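Local coordinates for protein hydrolase (Thermus thermophilus, PDB 1UFO) that is of unknown substrate but has the alpha/beta hydrolase fold and probably cleaves its target by a serine nucleophile, at residues T5-L10 with S14-I19; L26-H31 with R93-E98. All blocks are in the same frame, centred on the assembly; numbering follows the deposited sequence.

Interaction 1: residues T5-L10 with S14-I19; sequences TERLTL and SVLARI
S14 OG is the polar atom that most groups grip here. R7 NH1 reaches it at 2.7 Å, only 7° out of the guanidinium plane, and R7 NE adds a weak second bond. A water lies 2.7 Å from S14 OG and donates to L8 O. The R7 chain gets there by bending twice, at chi2 (-74°) and chi3 (-66°), which brings the edge of the guanidinium to S14 OG; its NH2 then pairs with E64. Beneath these side chains runs an antiparallel hairpin. The hydrogen-bonded pairs are E6 with A17 and L8 with V15, closed by A17 N to E6 O at 2.7 Å and V15 N to L8 O at 2.8 Å, while T5-R18 and R7-L16 are non-hydrogen-bonded pairs. On the face bearing R7 and S14, L16 CD1 lies 3.6 Å from T5 CG2 and also touches R7 CD. Further along, T5 OG1 sits at the edge of the R18 guanidinium and 3.3 Å from R18 CD, and R18 NH2 goes on to E49.

The other face is more apolar: L8 CD1 rests 3.8 Å from A17 CB. At the strand end L10 crosses V15 at about a right angle. I19 CD1 lies against the E6 stem, 3.6 Å from E6 CG, beyond which the extended chain carries OE1 to R4. With E6 cut back to an alanine, R4 is likely to lose this carboxylate partner, and I19 CD1 its packing against CG and CD. The hairpin is thus two-sided: the R7 face is mostly polar, with L16 turned to helix 37-42, while the L8 and V15 face, E6 at its end, is mostly apolar and meets helix 77-103 and strand 52-56.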
loop_
_atom_site.group_PDB
_atom_site.type_symbol
_atom_site.label_atom_id
_atom_site.label_comp_id
_atom_site.label_asym_id
_atom_site.label_seq_id
_atom_site.Cartn_x
_atom_site.Cartn_y
_atom_site.Cartn_z
ATOM N N THR A 5 24.168 -14.519 6.786
ATOM C CA THR A 5 23.470 -15.519 6.059
ATOM C C THR A 5 23.925 -16.874 6.459
ATOM O O THR A 5 25.132 -17.104 6.581
ATOM C CB THR A 5 23.721 -15.321 4.562
ATOM O OG1 THR A 5 23.210 -14.035 4.216
ATOM C CG2 THR A 5 23.009 -16.424 3.698
ATOM N N GLU A 6 22.989 -17.775 6.701
ATOM C CA GLU A 6 23.361 -19.130 6.993
ATOM C C GLU A 6 22.339 -20.123 6.520
ATOM O O GLU A 6 21.219 -19.741 6.123
ATOM C CB GLU A 6 23.627 -19.366 8.478
ATOM C CG GLU A 6 22.750 -18.738 9.477
ATOM C CD GLU A 6 23.348 -18.929 10.886
ATOM O OE1 GLU A 6 24.060 -18.035 11.428
ATOM O OE2 GLU A 6 23.132 -19.998 11.438
ATOM N N ARG A 7 22.755 -21.384 6.496
ATOM C CA ARG A 7 21.863 -22.483 6.119
ATOM C C ARG A 7 21.489 -23.226 7.386
ATOM O O ARG A 7 22.386 -23.635 8.153
ATOM C CB ARG A 7 22.537 -23.464 5.134
ATOM C CG ARG A 7 23.103 -22.823 3.827
ATOM C CD ARG A 7 21.980 -22.408 2.776
ATOM N NE ARG A 7 21.367 -23.612 2.319
ATOM C CZ ARG A 7 21.545 -24.150 1.124
ATOM N NH1 ARG A 7 20.939 -25.288 0.886
ATOM N NH2 ARG A 7 22.236 -23.516 0.165
ATOM N N LEU A 8 20.188 -23.375 7.637
ATOM C CA LEU A 8 19.696 -24.080 8.821
ATOM C C LEU A 8 18.980 -25.305 8.332
ATOM O O LEU A 8 18.734 -25.444 7.124
ATOM C CB LEU A 8 18.659 -23.234 9.523
ATOM C CG LEU A 8 19.133 -21.859 9.898
ATOM C CD1 LEU A 8 17.996 -21.109 10.544
ATOM C CD2 LEU A 8 20.305 -21.999 10.916
ATOM N N THR A 9 18.650 -26.188 9.267
ATOM C CA THR A 9 17.839 -27.357 8.981
ATOM C C THR A 9 16.566 -27.224 9.785
ATOM O O THR A 9 16.629 -27.112 11.003
ATOM C CB THR A 9 18.554 -28.694 9.359
ATOM O OG1 THR A 9 19.748 -28.812 8.573
ATOM C CG2 THR A 9 17.585 -29.912 9.039
ATOM N N LEU A 10 15.393 -27.191 9.088
ATOM C CA LEU A 10 14.103 -27.060 9.765
ATOM C C LEU A 10 13.166 -28.050 9.141
ATOM O O LEU A 10 13.072 -28.093 7.934
ATOM C CB LEU A 10 13.559 -25.672 9.540
ATOM C CG LEU A 10 14.294 -24.574 10.279
ATOM C CD1 LEU A 10 13.857 -23.193 9.669
ATOM C CD2 LEU A 10 13.902 -24.630 11.724
ATOM N N SER A 14 16.641 -27.940 4.047
ATOM C CA SER A 14 17.753 -26.984 4.051
ATOM C C SER A 14 17.158 -25.592 3.833
ATOM O O SER A 14 16.612 -25.306 2.743
ATOM C CB SER A 14 18.757 -27.275 2.936
ATOM O OG SER A 14 19.873 -26.412 3.112
ATOM N N VAL A 15 17.233 -24.765 4.871
ATOM C CA VAL A 15 16.598 -23.448 4.753
ATOM C C VAL A 15 17.621 -22.307 4.742
ATOM O O VAL A 15 18.436 -22.210 5.665
ATOM C CB VAL A 15 15.637 -23.284 5.951
ATOM C CG1 VAL A 15 14.863 -22.007 5.836
ATOM C CG2 VAL A 15 14.620 -24.420 5.942
ATOM N N LEU A 16 17.606 -21.458 3.696
ATOM C CA LEU A 16 18.465 -20.275 3.673
ATOM C C LEU A 16 17.910 -19.270 4.686
ATOM O O LEU A 16 16.697 -18.955 4.736
ATOM C CB LEU A 16 18.485 -19.692 2.268
ATOM C CG LEU A 16 19.277 -18.416 2.098
ATOM C CD1 LEU A 16 20.689 -18.760 2.289
ATOM C CD2 LEU A 16 19.091 -17.838 0.628
ATOM N N ALA A 17 18.774 -18.741 5.508
ATOM C CA ALA A 17 18.338 -17.776 6.502
ATOM C C ALA A 17 19.134 -16.488 6.495
ATOM O O ALA A 17 20.380 -16.525 6.377
ATOM C CB ALA A 17 18.408 -18.370 7.921
ATOM N N ARG A 18 18.460 -15.360 6.569
ATOM C CA ARG A 18 19.165 -14.079 6.681
ATOM C C ARG A 18 18.800 -13.618 8.064
ATOM O O ARG A 18 17.668 -13.232 8.385
ATOM C CB ARG A 18 18.655 -13.100 5.620
ATOM C CG ARG A 18 19.484 -11.869 5.542
ATOM C CD ARG A 18 20.605 -11.956 4.420
ATOM N NE ARG A 18 21.172 -10.608 4.245
ATOM C CZ ARG A 18 20.401 -9.537 4.020
ATOM N NH1 ARG A 18 19.064 -9.706 3.923
ATOM N NH2 ARG A 18 20.930 -8.290 4.003
ATOM N N ILE A 19 19.806 -13.674 8.942
ATOM C CA ILE A 19 19.566 -13.456 10.362
ATOM C C ILE A 19 20.115 -12.160 10.935
ATOM O O ILE A 19 21.344 -11.975 10.995
ATOM C CB ILE A 19 20.149 -14.659 11.164
ATOM C CG1 ILE A 19 19.572 -15.971 10.601
ATOM C CG2 ILE A 19 19.896 -14.435 12.676
ATOM C CD1 ILE A 19 20.044 -17.342 11.400
HETATM O O HOH W 1 23.576 -11.788 5.078
HETATM O O HOH W 2 21.006 -27.065 5.492
#

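Interaction 2: residues L26-H31 with R93-E98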
loop_
_atom_site.group_PDB
_atom_site.type_symbol
_atom_site.label_atom_id
_atom_site.label_comp_id
_atom_site.label_asym_id
_atom_site.label_seq_id
_atom_site.Cartn_x
_atom_site.Cartn_y
_atom_site.Cartn_z
ATOM N N LEU A 26 9.669 -13.508 12.509
ATOM C CA LEU A 26 10.155 -14.412 11.442
ATOM C C LEU A 26 9.365 -14.101 10.182
ATOM O O LEU A 26 8.194 -13.811 10.271
ATOM C CB LEU A 26 9.812 -15.902 11.812
ATOM C CG LEU A 26 10.622 -16.487 12.960
ATOM C CD1 LEU A 26 9.800 -17.631 13.656
ATOM C CD2 LEU A 26 11.953 -16.971 12.351
ATOM N N LEU A 27 10.009 -14.200 9.031
ATOM C CA LEU A 27 9.266 -14.088 7.761
ATOM C C LEU A 27 9.710 -15.291 6.944
ATOM O O LEU A 27 10.870 -15.398 6.551
ATOM C CB LEU A 27 9.600 -12.795 6.999
ATOM C CG LEU A 27 8.893 -12.615 5.664
ATOM C CD1 LEU A 27 7.345 -12.662 5.888
ATOM C CD2 LEU A 27 9.279 -11.347 4.963
ATOM N N LEU A 28 8.783 -16.218 6.691
ATOM C CA LEU A 28 9.059 -17.355 5.795
ATOM C C LEU A 28 8.637 -16.898 4.418
ATOM O O LEU A 28 7.460 -16.547 4.222
ATOM C CB LEU A 28 8.252 -18.648 6.226
ATOM C CG LEU A 28 8.371 -19.819 5.223
ATOM C CD1 LEU A 28 9.825 -20.264 5.015
ATOM C CD2 LEU A 28 7.519 -21.050 5.796
ATOM N N ALA A 29 9.567 -16.932 3.481
ATOM C CA ALA A 29 9.313 -16.448 2.078
ATOM C C ALA A 29 9.324 -17.606 1.124
ATOM O O ALA A 29 10.227 -18.431 1.170
ATOM C CB ALA A 29 10.377 -15.400 1.680
ATOM N N LEU A 30 8.330 -17.636 0.235
ATOM C CA LEU A 30 8.059 -18.709 -0.721
ATOM C C LEU A 30 8.157 -18.139 -2.108
ATOM O O LEU A 30 7.397 -17.257 -2.507
ATOM C CB LEU A 30 6.649 -19.294 -0.536
ATOM C CG LEU A 30 6.410 -19.694 0.936
ATOM C CD1 LEU A 30 4.937 -20.235 1.047
ATOM C CD2 LEU A 30 7.389 -20.822 1.445
ATOM N N HIS A 31 9.182 -18.618 -2.838
ATOM C CA HIS A 31 9.497 -18.103 -4.144
ATOM C C HIS A 31 8.472 -18.554 -5.195
ATOM O O HIS A 31 7.599 -19.385 -4.903
ATOM C CB HIS A 31 10.956 -18.551 -4.498
ATOM C CG HIS A 31 11.106 -20.019 -4.776
ATOM N ND1 HIS A 31 10.611 -20.619 -5.917
ATOM C CD2 HIS A 31 11.693 -21.009 -4.036
ATOM C CE1 HIS A 31 10.931 -21.914 -5.900
ATOM N NE2 HIS A 31 11.607 -22.169 -4.768
ATOM N N ARG A 93 4.486 -25.514 5.744
ATOM C CA ARG A 93 3.813 -25.507 7.026
ATOM C C ARG A 93 4.743 -26.150 8.084
ATOM O O ARG A 93 4.840 -25.628 9.223
ATOM C CB ARG A 93 2.494 -26.259 6.959
ATOM C CG ARG A 93 1.721 -26.009 8.202
ATOM C CD ARG A 93 0.307 -26.492 8.115
ATOM N NE ARG A 93 -0.377 -26.144 9.380
ATOM C CZ ARG A 93 -1.691 -26.074 9.501
ATOM N NH1 ARG A 93 -2.235 -25.788 10.685
ATOM N NH2 ARG A 93 -2.460 -26.265 8.424
ATOM N N ARG A 94 5.425 -27.229 7.702
ATOM C CA ARG A 94 6.345 -27.883 8.679
ATOM C C ARG A 94 7.520 -26.966 9.022
ATOM O O ARG A 94 7.889 -26.836 10.230
ATOM C CB ARG A 94 6.828 -29.246 8.168
ATOM C CG ARG A 94 5.699 -30.302 8.266
ATOM C CD ARG A 94 6.214 -31.681 7.935
ATOM N NE ARG A 94 6.568 -31.783 6.520
ATOM C CZ ARG A 94 7.790 -31.844 5.990
ATOM N NH1 ARG A 94 7.936 -31.917 4.655
ATOM N NH2 ARG A 94 8.871 -31.833 6.763
ATOM N N VAL A 95 8.043 -26.274 8.016
ATOM C CA VAL A 95 9.163 -25.350 8.275
ATOM C C VAL A 95 8.717 -24.223 9.214
ATOM O O VAL A 95 9.426 -23.844 10.140
ATOM C CB VAL A 95 9.706 -24.768 6.940
ATOM C CG1 VAL A 95 10.742 -23.561 7.229
ATOM C CG2 VAL A 95 10.431 -25.910 6.126
ATOM N N ALA A 96 7.567 -23.641 8.939
ATOM C CA ALA A 96 7.043 -22.527 9.749
ATOM C C ALA A 96 6.791 -22.955 11.166
ATOM O O ALA A 96 7.118 -22.234 12.097
ATOM C CB ALA A 96 5.734 -21.972 9.081
ATOM N N GLU A 97 6.133 -24.105 11.339
ATOM C CA GLU A 97 5.839 -24.570 12.694
ATOM C C GLU A 97 7.138 -24.854 13.458
ATOM O O GLU A 97 7.190 -24.493 14.636
ATOM C CB GLU A 97 4.859 -25.775 12.642
ATOM C CG GLU A 97 3.552 -25.310 12.126
ATOM C CD GLU A 97 2.583 -26.466 11.901
ATOM O OE1 GLU A 97 3.045 -27.652 11.713
ATOM O OE2 GLU A 97 1.370 -26.147 11.849
ATOM N N GLU A 98 8.169 -25.413 12.828
ATOM C CA GLU A 98 9.417 -25.653 13.521
ATOM C C GLU A 98 10.114 -24.288 13.833
ATOM O O GLU A 98 10.678 -24.099 14.932
ATOM C CB GLU A 98 10.368 -26.547 12.690
ATOM C CG GLU A 98 11.812 -26.701 13.259
ATOM C CD GLU A 98 11.827 -27.202 14.687
ATOM O OE1 GLU A 98 12.841 -26.912 15.409
ATOM O OE2 GLU A 98 10.835 -27.894 15.037
#
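Helix 77-103 packs across one face of the central sheet of the alpha/beta hydrolase fold, and here it meets strand 25-30, an inner parallel strand. A single leucine makes the contact from the strand side. L28 points at the helix with CG anti to its backbone N (chi1 173°), and its two methyls divide between neighbouring helix residues: CD2 comes to 3.9 Å from A96 CB, and CD1 to 4.1 Å from V95 CG1. The side chains of L28 and V95 cross at about a right angle, so they meet through these methyls and not along their lengths. A96, being small, lets the helix backbone come close, and L28 CD2 is 4.1 Å from A96 N.

More apolar groups fill in around the three: L28 also touches L55 and L109, V95 touches F57, and A96 touches L107 and F127. The polar side of this helix turn looks elsewhere. There R93 NE makes a salt bridge to E97 OE2 at 3.0 Å, meeting it from above the carboxylate plane, and R93 NH2 holds E125. All the touching residues are buried and aliphatic, so what joins helix to strand at this point is dispersion and the exclusion of water, with no charged group taking part.

Both contacts involve the same sheet, but at different depths. Interaction 1 is partly buried and builds the hairpin at the sheet's edge, its centre about 18 Å from that of the chain; interaction 2, at about 10 Å, is wholly buried and seats helix 77-103 on an inner strand. A backbone ladder, an arginine-to-hydroxyl bond, water and some apolar contacts hold the first, apolar side chains alone the second. The two meet directly, their centres about 11 Å apart: L10 CD2 lies 3.3 Å from E98 CG, and V15 CG2 packs on V95 CG1 at 4.2 Å. V95 thus touches both L28 and the hairpin's V15, so one helix lies against the hairpin and strand 25-30.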